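Long-range contacts in dipicolinate synthase subunit A (Bacillus halodurans, PDB 3D4O), which probably forms the oxidoreductase subunit of dipicolinate synthase, the enzyme that makes the dipicolinic acid of bacterial spores, with a nucleotide-binding Rossmann-type domain: residues C[216-221]-C[241-246]; C[136-141]-C[168-173]; C[157-162]-C[180-185]. One frame throughout, in Å; residues are numbered along the deposited sequence.

Overall arrangement
Read from the N terminus, the chain enters this set of contacts at helix 127-148, whose residues 136-141 meet helix 165-176 in interaction 2. Before that loop closes, the chain has opened interaction 3, in which strands 157-161 and 180-185 pair on either side of helix 165-176 in sequence; the two contacts therefore cross. Interaction 1 comes later and in series, closing the loop between strands 216-219 and 239-242. Strands 157-161 and 216-219 are neighbours, so interactions 1 and 3 lie in one parallel sheet. Interaction 2 packs against both: Val170 touches Val160 and Ile218, and Thr141 touches Ile218 and Leu243.

Interaction 1 (C[216-221]-C[241-246]); sequences VCINTI and IDLASK
Asn219 and Asp242 sit on neighbouring parallel strands, their side chains side by side and pointing the same way. From CB, which lies 3.6 Å from Asp242 OD1, the Asn219 side chain runs with CG anti to the backbone N (chi1 178°), carrying the amide over the turn that follows the strand. Asn219 OD1 accepts from Ile221 N at 2.8 Å, with the donor above the carbonyl plane, which makes an Asx turn. Asn219 ND2 spends its two hydrogens close to the amide plane, one on Ile221 O at 2.9 Å and the other on Asp242 OD1 at 2.8 Å. Amide and carboxylate are turned 68° apart, and ND2 meets Asp242 OD1 from above the carboxylate plane, while Ala244 N reaches that same oxygen from the opposite face and completes a second Asx turn. The other carboxylate oxygen, OD2, is held by Gly249 N and Thr250 OG1. These bonds hold a buried carboxylate by both oxygens where the two strands end.

Along the backbone, Ile241 N gives to Cys217 O, Asn219 N to Ile241 O, and Leu243 N, just past the strand, to Asn219 O at 2.8 Å. On the other face, Ile218 CG2 packs alongside Leu243 CD1 at 3.7 Å, under helices 127-148 and 165-176. Thr220 OG1 bonds to Leu161 O, tying the turn to the neighbouring strand. Strands 216-219 and 239-242, joined through helix 228-233, form a beta-alpha-beta unit in the second half of a Rossmann-type sheet.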
ATOM      1  N   VAL C 216      13.643   3.831   2.348  1.00 34.88           N
ATOM      2  CA  VAL C 216      12.535   3.713   3.301  1.00 33.63           C
ATOM      3  C   VAL C 216      13.091   3.092   4.556  1.00 34.59           C
ATOM      4  O   VAL C 216      13.767   2.071   4.505  1.00 35.22           O
ATOM      5  CB  VAL C 216      11.340   2.859   2.788  1.00 33.32           C
ATOM      6  CG1 VAL C 216      10.175   2.848   3.841  1.00 29.16           C
ATOM      7  CG2 VAL C 216      10.796   3.400   1.450  1.00 34.87           C
ATOM      8  N   CYS C 217      12.831   3.754   5.660  1.00 35.15           N
ATOM      9  CA  CYS C 217      13.283   3.300   6.955  1.00 36.37           C
ATOM     10  C   CYS C 217      12.095   3.108   7.888  1.00 37.32           C
ATOM     11  O   CYS C 217      11.316   4.033   8.113  1.00 37.35           O
ATOM     12  CB  CYS C 217      14.222   4.327   7.531  1.00 36.41           C
ATOM     13  SG  CYS C 217      14.850   3.931   9.190  1.00 40.62           S
ATOM     14  N   ILE C 218      11.956   1.883   8.388  1.00 35.57           N
ATOM     15  CA  ILE C 218      10.890   1.538   9.324  1.00 35.50           C
ATOM     16  C   ILE C 218      11.457   1.312  10.689  1.00 35.67           C
ATOM     17  O   ILE C 218      12.271   0.418  10.883  1.00 37.07           O
ATOM     18  CB  ILE C 218      10.159   0.239   8.876  1.00 36.87           C
ATOM     19  CG1 ILE C 218       9.636   0.451   7.439  1.00 36.12           C
ATOM     20  CG2 ILE C 218       9.079  -0.093   9.897  1.00 34.92           C
ATOM     21  CD1 ILE C 218       9.977  -0.671   6.498  1.00 45.48           C
ATOM     22  N   ASN C 219      11.079   2.154  11.645  1.00 35.84           N
ATOM     23  CA  ASN C 219      11.532   1.946  13.013  1.00 36.41           C
ATOM     24  C   ASN C 219      10.552   1.158  13.857  1.00 37.94           C
ATOM     25  O   ASN C 219       9.354   1.434  13.854  1.00 37.57           O
ATOM     26  CB  ASN C 219      11.802   3.248  13.742  1.00 37.35           C
ATOM     27  CG  ASN C 219      12.226   2.996  15.183  1.00 38.43           C
ATOM     28  OD1 ASN C 219      13.168   2.253  15.432  1.00 37.97           O
ATOM     29  ND2 ASN C 219      11.498   3.555  16.127  1.00 38.87           N
ATOM     30  N   THR C 220      11.080   0.156  14.562  1.00 38.64           N
ATOM     31  CA  THR C 220      10.309  -0.591  15.568  1.00 38.08           C
ATOM     32  C   THR C 220      10.932  -0.419  16.965  1.00 39.10           C
ATOM     33  O   THR C 220      10.346  -0.827  17.946  1.00 41.14           O
ATOM     34  CB  THR C 220      10.208  -2.102  15.281  1.00 39.75           C
ATOM     35  OG1 THR C 220      11.490  -2.734  15.456  1.00 40.64           O
ATOM     36  CG2 THR C 220       9.684  -2.361  13.885  1.00 34.30           C
ATOM     37  N   ILE C 221      12.113   0.188  17.064  1.00 39.38           N
ATOM     38  CA  ILE C 221      12.796   0.320  18.364  1.00 39.00           C
ATOM     39  C   ILE C 221      12.188   1.447  19.217  1.00 41.00           C
ATOM     40  O   ILE C 221      12.088   2.592  18.764  1.00 41.70           O
ATOM     41  CB  ILE C 221      14.335   0.575  18.201  1.00 38.24           C
ATOM     42  CG1 ILE C 221      15.017  -0.536  17.425  1.00 36.82           C
ATOM     43  CG2 ILE C 221      15.032   0.718  19.563  1.00 38.20           C
ATOM     44  CD1 ILE C 221      16.462  -0.231  17.185  1.00 36.65           C
ATOM     45  N   ILE C 241       8.970   5.444   8.486  1.00 36.12           N
ATOM     46  CA  ILE C 241       7.721   4.974   9.067  1.00 37.04           C
ATOM     47  C   ILE C 241       8.043   4.481  10.474  1.00 37.13           C
ATOM     48  O   ILE C 241       8.776   3.509  10.632  1.00 36.82           O
ATOM     49  CB  ILE C 241       7.063   3.852   8.223  1.00 38.17           C
ATOM     50  CG1 ILE C 241       6.626   4.363   6.835  1.00 42.11           C
ATOM     51  CG2 ILE C 241       5.798   3.337   8.899  1.00 35.65           C
ATOM     52  CD1 ILE C 241       6.026   3.246   5.908  1.00 44.40           C
ATOM     53  N   ASP C 242       7.555   5.202  11.481  1.00 37.04           N
ATOM     54  CA  ASP C 242       7.823   4.874  12.897  1.00 37.57           C
ATOM     55  C   ASP C 242       6.655   4.134  13.541  1.00 38.97           C
ATOM     56  O   ASP C 242       5.565   4.678  13.781  1.00 38.40           O
ATOM     57  CB  ASP C 242       8.202   6.107  13.680  1.00 37.89           C
ATOM     58  CG  ASP C 242       8.940   5.782  14.951  1.00 37.81           C
ATOM     59  OD1 ASP C 242       8.958   4.610  15.381  1.00 35.32           O
ATOM     60  OD2 ASP C 242       9.493   6.723  15.528  1.00 34.99           O
ATOM     61  N   LEU C 243       6.923   2.853  13.778  1.00 39.79           N
ATOM     62  CA  LEU C 243       5.965   1.932  14.309  1.00 41.10           C
ATOM     63  C   LEU C 243       6.080   1.836  15.818  1.00 41.65           C
ATOM     64  O   LEU C 243       5.211   1.267  16.451  1.00 42.01           O
ATOM     65  CB  LEU C 243       6.148   0.536  13.682  1.00 41.45           C
ATOM     66  CG  LEU C 243       5.879   0.426  12.187  1.00 39.53           C
ATOM     67  CD1 LEU C 243       6.046  -1.011  11.772  1.00 33.60           C
ATOM     68  CD2 LEU C 243       4.464   0.934  11.870  1.00 41.67           C
ATOM     69  N   ALA C 244       7.147   2.385  16.388  1.00 41.35           N
ATOM     70  CA  ALA C 244       7.321   2.329  17.844  1.00 42.33           C
ATOM     71  C   ALA C 244       6.216   3.132  18.554  1.00 43.66           C
ATOM     72  O   ALA C 244       5.713   4.157  18.056  1.00 42.59           O
ATOM     73  CB  ALA C 244       8.700   2.827  18.264  1.00 42.75           C
ATOM     74  N   SER C 245       5.823   2.658  19.728  1.00 43.92           N
ATOM     75  CA  SER C 245       4.810   3.362  20.534  0.50 44.13           C
ATOM     76  C   SER C 245       5.253   4.777  20.818  1.00 43.49           C
ATOM     77  O   SER C 245       6.422   5.041  21.018  1.00 43.38           O
ATOM     78  CB  SER C 245       4.552   2.642  21.867  0.50 44.36           C
ATOM     79  OG  SER C 245       5.714   2.631  22.689  0.50 44.27           O
ATOM     80  N   LYS C 246       4.294   5.673  20.802  1.00 45.27           N
ATOM     81  CA  LYS C 246       4.490   7.109  21.109  1.00 44.90           C
ATOM     82  C   LYS C 246       5.443   7.250  22.270  1.00 44.74           C
ATOM     83  O   LYS C 246       5.277   6.589  23.282  1.00 45.51           O
ATOM     84  CB  LYS C 246       3.160   7.759  21.497  1.00 44.69           C
TER

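Interaction 2 (C[136-141]-C[168-173]). With EDO (1,2-ethanediol), chain L.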
ATOM      1  N   PRO C 136      -0.915  -8.013  10.348  1.00 35.58           N
ATOM      2  CA  PRO C 136      -1.541  -6.863   9.729  1.00 35.93           C
ATOM      3  C   PRO C 136      -0.725  -5.568   9.865  1.00 38.80           C
ATOM      4  O   PRO C 136      -0.853  -4.668   9.038  1.00 40.23           O
ATOM      5  CB  PRO C 136      -2.886  -6.734  10.473  1.00 34.52           C
ATOM      6  CG  PRO C 136      -2.643  -7.457  11.830  1.00 38.38           C
ATOM      7  CD  PRO C 136      -1.723  -8.602  11.418  1.00 35.38           C
ATOM      8  N   THR C 137       0.079  -5.446  10.916  1.00 38.51           N
ATOM      9  CA  THR C 137       0.899  -4.247  11.075  1.00 38.42           C
ATOM     10  C   THR C 137       1.848  -4.110   9.876  1.00 38.96           C
ATOM     11  O   THR C 137       1.993  -3.016   9.321  1.00 38.17           O
ATOM     12  CB  THR C 137       1.702  -4.220  12.380  1.00 40.91           C
ATOM     13  OG1 THR C 137       0.800  -4.197  13.498  1.00 39.57           O
ATOM     14  CG2 THR C 137       2.567  -2.982  12.429  1.00 38.80           C
ATOM     15  N   ALA C 138       2.430  -5.241   9.458  1.00 39.46           N
ATOM     16  CA  ALA C 138       3.383  -5.300   8.287  1.00 39.42           C
ATOM     17  C   ALA C 138       2.663  -4.978   7.016  1.00 37.99           C
ATOM     18  O   ALA C 138       3.175  -4.262   6.161  1.00 38.41           O
ATOM     19  CB  ALA C 138       4.038  -6.642   8.152  1.00 36.34           C
ATOM     20  N   GLU C 139       1.457  -5.509   6.914  1.00 36.86           N
ATOM     21  CA  GLU C 139       0.618  -5.264   5.756  1.00 35.56           C
ATOM     22  C   GLU C 139       0.352  -3.799   5.625  1.00 34.71           C
ATOM     23  O   GLU C 139       0.479  -3.231   4.554  1.00 35.04           O
ATOM     24  CB  GLU C 139      -0.695  -6.056   5.779  1.00 36.45           C
ATOM     25  CG  GLU C 139      -0.412  -7.522   5.461  1.00 34.39           C
ATOM     26  CD  GLU C 139      -1.630  -8.392   5.246  1.00 33.26           C
ATOM     27  OE1 GLU C 139      -2.760  -7.883   4.967  1.00 36.47           O
ATOM     28  OE2 GLU C 139      -1.445  -9.634   5.272  1.00 36.44           O
ATOM     29  N   GLY C 140       0.015  -3.174   6.733  1.00 34.04           N
ATOM     30  CA  GLY C 140      -0.253  -1.746   6.726  1.00 34.24           C
ATOM     31  C   GLY C 140       0.992  -0.940   6.403  1.00 33.72           C
ATOM     32  O   GLY C 140       0.927   0.072   5.728  1.00 34.89           O
ATOM     33  N   THR C 141       2.126  -1.402   6.905  1.00 34.38           N
ATOM     34  CA  THR C 141       3.408  -0.730   6.682  1.00 35.39           C
ATOM     35  C   THR C 141       3.777  -0.797   5.189  1.00 36.91           C
ATOM     36  O   THR C 141       4.203   0.151   4.587  1.00 37.51           O
ATOM     37  CB  THR C 141       4.536  -1.359   7.553  1.00 36.76           C
ATOM     38  OG1 THR C 141       4.174  -1.225   8.931  1.00 37.02           O
ATOM     39  CG2 THR C 141       5.916  -0.646   7.313  1.00 31.26           C
HETATM   40  N   MSE C 168      10.734  -8.395  12.908  1.00 38.98           N
HETATM   41  CA  MSE C 168      10.988  -9.633  12.198  1.00 40.01           C
HETATM   42  C   MSE C 168       9.947  -9.874  11.100  1.00 41.24           C
HETATM   43  O   MSE C 168      10.270 -10.369  10.024  1.00 41.99           O
HETATM   44  CB  MSE C 168      11.045 -10.817  13.148  1.00 40.01           C
HETATM   45  CG  MSE C 168      10.973 -12.125  12.390  1.00 43.73           C
HETATM   46 SE   MSE C 168      11.673 -13.570  13.380  0.75 54.13          SE
HETATM   47  CE  MSE C 168      13.348 -12.665  13.432  1.00 22.33           C
ATOM     48  N   SER C 169       8.704  -9.499  11.375  1.00 39.96           N
ATOM     49  CA  SER C 169       7.597  -9.703  10.410  1.00 40.66           C
ATOM     50  C   SER C 169       7.635  -8.683   9.283  1.00 39.97           C
ATOM     51  O   SER C 169       7.309  -8.967   8.136  1.00 41.38           O
ATOM     52  CB  SER C 169       6.252  -9.536  11.111  1.00 39.62           C
ATOM     53  OG  SER C 169       6.108 -10.515  12.112  1.00 42.15           O
ATOM     54  N   VAL C 170       8.032  -7.490   9.666  1.00 40.47           N
ATOM     55  CA  VAL C 170       8.087  -6.339   8.773  1.00 39.28           C
ATOM     56  C   VAL C 170       9.217  -6.517   7.780  1.00 39.14           C
ATOM     57  O   VAL C 170       9.039  -6.388   6.579  1.00 39.56           O
ATOM     58  CB  VAL C 170       8.217  -5.011   9.541  1.00 40.50           C
ATOM     59  CG1 VAL C 170       8.700  -3.869   8.619  1.00 38.88           C
ATOM     60  CG2 VAL C 170       6.869  -4.661  10.230  1.00 40.16           C
ATOM     61  N   ALA C 171      10.377  -6.869   8.293  1.00 37.47           N
ATOM     62  CA  ALA C 171      11.558  -7.023   7.435  1.00 36.04           C
ATOM     63  C   ALA C 171      11.352  -8.166   6.426  1.00 37.76           C
ATOM     64  O   ALA C 171      11.617  -8.022   5.227  1.00 37.07           O
ATOM     65  CB  ALA C 171      12.792  -7.239   8.273  1.00 35.32           C
ATOM     66  N   ARG C 172      10.768  -9.254   6.901  1.00 38.76           N
ATOM     67  CA  ARG C 172      10.536 -10.450   6.086  0.50 39.96           C
ATOM     68  C   ARG C 172       9.661 -10.124   4.859  1.00 41.08           C
ATOM     69  O   ARG C 172       9.904 -10.571   3.742  1.00 42.32           O
ATOM     70  CB  ARG C 172       9.906 -11.563   6.952  0.50 39.30           C
ATOM     71  CG  ARG C 172       9.800 -12.933   6.285  0.50 42.30           C
ATOM     72  CD  ARG C 172       9.366 -14.074   7.276  0.50 40.15           C
ATOM     73  NE  ARG C 172      10.435 -14.810   7.993  0.50 33.79           N
ATOM     74  CZ  ARG C 172      10.635 -14.780   9.319  0.50 34.61           C
ATOM     75  NH1 ARG C 172       9.849 -14.024  10.070  0.50 24.37           N
ATOM     76  NH2 ARG C 172      11.601 -15.537   9.902  0.50 28.46           N
ATOM     77  N   LYS C 173       8.645  -9.334   5.095  1.00 41.83           N
ATOM     78  CA  LYS C 173       7.712  -8.932   4.048  1.00 44.53           C
ATOM     79  C   LYS C 173       8.310  -7.908   3.062  1.00 43.40           C
ATOM     80  O   LYS C 173       8.010  -7.934   1.902  1.00 44.82           O
ATOM     81  CB  LYS C 173       6.382  -8.451   4.632  1.00 44.80           C
ATOM     82  CG  LYS C 173       5.557  -9.655   5.050  1.00 52.09           C
ATOM     83  CD  LYS C 173       4.193  -9.319   5.634  1.00 55.28           C
ATOM     84  CE  LYS C 173       3.253 -10.578   5.629  1.00 58.20           C
ATOM     85  NZ  LYS C 173       3.650 -11.805   6.340  1.00 48.34           N
TER
HETATM   86  C1  EDO L 293      13.649 -12.930   4.273  1.00 48.43           C
HETATM   87  O1  EDO L 293      13.999 -14.167   4.902  1.00 42.06           O
HETATM   88  C2  EDO L 293      12.987 -13.206   2.922  1.00 49.00           C
HETATM   89  O2  EDO L 293      11.649 -12.729   2.985  1.00 44.70           O
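With CG anti to the carbonyl carbon (chi1 -78°) and an extended run through chi2 and chi3, the Lys173 side chain lays its CD against Ala138 CB at 3.7 Å. Val170 is rotated to chi1 163°, which sends CG2 toward the same methyl at 4.0 Å and directs CG1 to Thr141 CG2. Ala138 CB thus enters between the two side chains, and it also approaches Ser169 O. The small residue suits helix axes that come within 8.8 Å of each other at an angle of 46°. Thr141 is held to its own helix: OG1 donates to Thr137 O from above the carbonyl plane, opposite the backbone donor Thr141 N, and its methyl is turned to the neighbouring helix.

At the edge of this apolar core, Ser169 OG bonds to Ser134 OG. Glu139 takes the backbone N-H groups of Ile153 and His154 of the second subunit, and Lys173 also packs on that His154, so the helix pair borders the dimer interface. Val170 and Thr141 reach down to Ile218, placing both helices over one face of the parallel sheet, the layered alpha/beta packing of a Rossmann-type fold.

Interaction 3 (C[157-162]-C[180-185])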
ATOM      1  N   ASN C 157      16.235   0.418  -1.401  1.00 36.77           N
ATOM      2  CA  ASN C 157      16.984   0.138  -0.193  1.00 36.86           C
ATOM      3  C   ASN C 157      16.105   0.399   0.995  1.00 36.40           C
ATOM      4  O   ASN C 157      15.726   1.530   1.241  1.00 36.39           O
ATOM      5  CB  ASN C 157      18.232   1.016  -0.104  1.00 38.69           C
ATOM      6  CG  ASN C 157      19.279   0.637  -1.156  1.00 42.34           C
ATOM      7  OD1 ASN C 157      19.305  -0.492  -1.663  1.00 44.63           O
ATOM      8  ND2 ASN C 157      20.150   1.574  -1.463  1.00 44.89           N
ATOM      9  N   VAL C 158      15.801  -0.654   1.743  1.00 36.39           N
ATOM     10  CA  VAL C 158      14.920  -0.552   2.910  1.00 36.09           C
ATOM     11  C   VAL C 158      15.585  -1.036   4.157  1.00 36.41           C
ATOM     12  O   VAL C 158      16.152  -2.113   4.184  1.00 40.03           O
ATOM     13  CB  VAL C 158      13.632  -1.414   2.695  1.00 35.96           C
ATOM     14  CG1 VAL C 158      12.735  -1.438   3.967  1.00 32.32           C
ATOM     15  CG2 VAL C 158      12.865  -0.908   1.474  1.00 34.20           C
ATOM     16  N   ALA C 159      15.551  -0.203   5.181  1.00 36.07           N
ATOM     17  CA  ALA C 159      16.103  -0.536   6.505  1.00 35.96           C
ATOM     18  C   ALA C 159      14.976  -0.695   7.484  1.00 36.20           C
ATOM     19  O   ALA C 159      13.989   0.071   7.449  1.00 34.96           O
ATOM     20  CB  ALA C 159      17.028   0.538   7.019  1.00 34.26           C
ATOM     21  N   VAL C 160      15.092  -1.742   8.292  1.00 36.05           N
ATOM     22  CA  VAL C 160      14.191  -1.944   9.435  1.00 35.82           C
ATOM     23  C   VAL C 160      15.074  -1.881  10.673  1.00 36.78           C
ATOM     24  O   VAL C 160      16.157  -2.483  10.722  1.00 38.89           O
ATOM     25  CB  VAL C 160      13.422  -3.265   9.425  1.00 35.82           C
ATOM     26  CG1 VAL C 160      12.588  -3.387  10.713  1.00 36.44           C
ATOM     27  CG2 VAL C 160      12.507  -3.419   8.201  1.00 27.87           C
ATOM     28  N   LEU C 161      14.633  -1.124  11.664  1.00 37.39           N
ATOM     29  CA  LEU C 161      15.400  -0.952  12.905  1.00 37.44           C
ATOM     30  C   LEU C 161      14.692  -1.771  13.963  1.00 38.14           C
ATOM     31  O   LEU C 161      13.526  -1.517  14.287  1.00 38.41           O
ATOM     32  CB  LEU C 161      15.480   0.507  13.318  1.00 38.00           C
ATOM     33  CG  LEU C 161      16.066   1.437  12.255  1.00 38.46           C
ATOM     34  CD1 LEU C 161      16.107   2.877  12.778  1.00 32.78           C
ATOM     35  CD2 LEU C 161      17.442   1.011  11.760  1.00 35.22           C
ATOM     36  N   GLY C 162      15.386  -2.816  14.393  1.00 36.91           N
ATOM     37  CA  GLY C 162      14.901  -3.747  15.408  1.00 37.24           C
ATOM     38  C   GLY C 162      14.463  -5.068  14.834  1.00 38.17           C
ATOM     39  O   GLY C 162      13.847  -5.118  13.767  1.00 37.56           O
ATOM     40  N   LYS C 180      15.691  -4.404  -1.018  1.00 37.58           N
ATOM     41  CA  LYS C 180      17.023  -4.801  -0.533  1.00 38.44           C
ATOM     42  C   LYS C 180      17.005  -4.318   0.891  1.00 37.36           C
ATOM     43  O   LYS C 180      17.140  -3.143   1.181  1.00 36.87           O
ATOM     44  CB  LYS C 180      18.144  -4.189  -1.354  1.00 39.25           C
ATOM     45  CG  LYS C 180      18.193  -4.746  -2.755  1.00 46.73           C
ATOM     46  CD  LYS C 180      19.062  -3.908  -3.687  1.00 53.75           C
ATOM     47  CE  LYS C 180      19.149  -4.554  -5.100  1.00 58.44           C
ATOM     48  NZ  LYS C 180      17.801  -4.903  -5.671  1.00 59.52           N
ATOM     49  N   VAL C 181      16.781  -5.275   1.760  1.00 37.17           N
ATOM     50  CA  VAL C 181      16.534  -5.011   3.138  1.00 35.02           C
ATOM     51  C   VAL C 181      17.728  -5.163   4.031  1.00 36.00           C
ATOM     52  O   VAL C 181      18.458  -6.140   3.992  1.00 35.28           O
ATOM     53  CB  VAL C 181      15.447  -5.947   3.688  1.00 34.64           C
ATOM     54  CG1 VAL C 181      15.290  -5.723   5.185  1.00 31.06           C
ATOM     55  CG2 VAL C 181      14.093  -5.783   2.933  1.00 29.31           C
ATOM     56  N   LYS C 182      17.905  -4.155   4.852  1.00 36.01           N
ATOM     57  CA  LYS C 182      18.955  -4.211   5.860  1.00 38.13           C
ATOM     58  C   LYS C 182      18.266  -3.991   7.180  1.00 37.07           C
ATOM     59  O   LYS C 182      17.306  -3.248   7.252  1.00 34.42           O
ATOM     60  CB  LYS C 182      20.065  -3.194   5.624  1.00 39.45           C
ATOM     61  CG  LYS C 182      19.634  -1.757   5.559  1.00 43.01           C
ATOM     62  CD  LYS C 182      20.853  -0.798   5.635  1.00 50.76           C
ATOM     63  CE  LYS C 182      21.739  -0.858   4.420  1.00 53.87           C
ATOM     64  NZ  LYS C 182      22.941   0.091   4.436  1.00 55.74           N
ATOM     65  N   VAL C 183      18.715  -4.720   8.186  1.00 36.01           N
ATOM     66  CA  VAL C 183      18.124  -4.639   9.510  1.00 34.57           C
ATOM     67  C   VAL C 183      19.180  -4.255  10.551  1.00 33.48           C
ATOM     68  O   VAL C 183      20.275  -4.831  10.638  1.00 33.91           O
ATOM     69  CB  VAL C 183      17.391  -5.955   9.918  1.00 31.98           C
ATOM     70  CG1 VAL C 183      16.593  -5.736  11.267  1.00 32.71           C
ATOM     71  CG2 VAL C 183      16.429  -6.452   8.817  1.00 31.27           C
ATOM     72  N   GLY C 184      18.830  -3.247  11.321  1.00 32.88           N
ATOM     73  CA  GLY C 184      19.690  -2.750  12.401  1.00 34.95           C
ATOM     74  C   GLY C 184      19.264  -3.255  13.762  1.00 34.52           C
ATOM     75  O   GLY C 184      18.089  -3.262  14.095  1.00 32.49           O
ATOM     76  N   ALA C 185      20.236  -3.722  14.529  1.00 36.24           N
ATOM     77  CA  ALA C 185      19.974  -4.231  15.907  1.00 35.89           C
ATOM     78  C   ALA C 185      21.256  -4.268  16.697  1.00 35.78           C
ATOM     79  O   ALA C 185      22.329  -4.213  16.151  1.00 36.47           O
ATOM     80  CB  ALA C 185      19.348  -5.637  15.868  1.00 35.44           C
TER
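Val158 and Val160 pair with Val181 and Val183 on two parallel strands of a beta-alpha-beta crossover, the opening unit of a Rossmann-type domain. Five backbone bonds stitch them, beginning with Val158 N to Lys180 O at 2.9 Å, nearly straight at 172°. In the parallel pattern, Val158 bridges Lys180 O and Lys182 N, and Val160 bridges Lys182 O and Gly184 N, each spanning two positions of the facing strand. The four valines share one face, and each has CG1 anti to its backbone N. That rotation brings Val183 CG1 to within 3.3 Å of Val160 O.

On the reverse face, Lys182 places CG between its backbone N and carbonyl carbon (chi1 57°), a rotation that sets Lys182 CG against Ala159 CB at 3.8 Å. NZ, farther along, bonds to Glu210 O. At the strand starts Asn157 OD1 lies 3.9 Å from Lys180 CB, while its ND2 is tied to Asp213 O.

Farther out, helix 165-176 covers the valine face through Val170, Ala171 and Phe174, and strand 216-219 flanks the other edge of strand 157-161. Gly162 probably opens the GxGxxG turn, continued by Gly164 and Gly167, as in dinucleotide-binding relatives. At this end of the ladder Gly162 N bonds to Gly184 O at 2.8 Å.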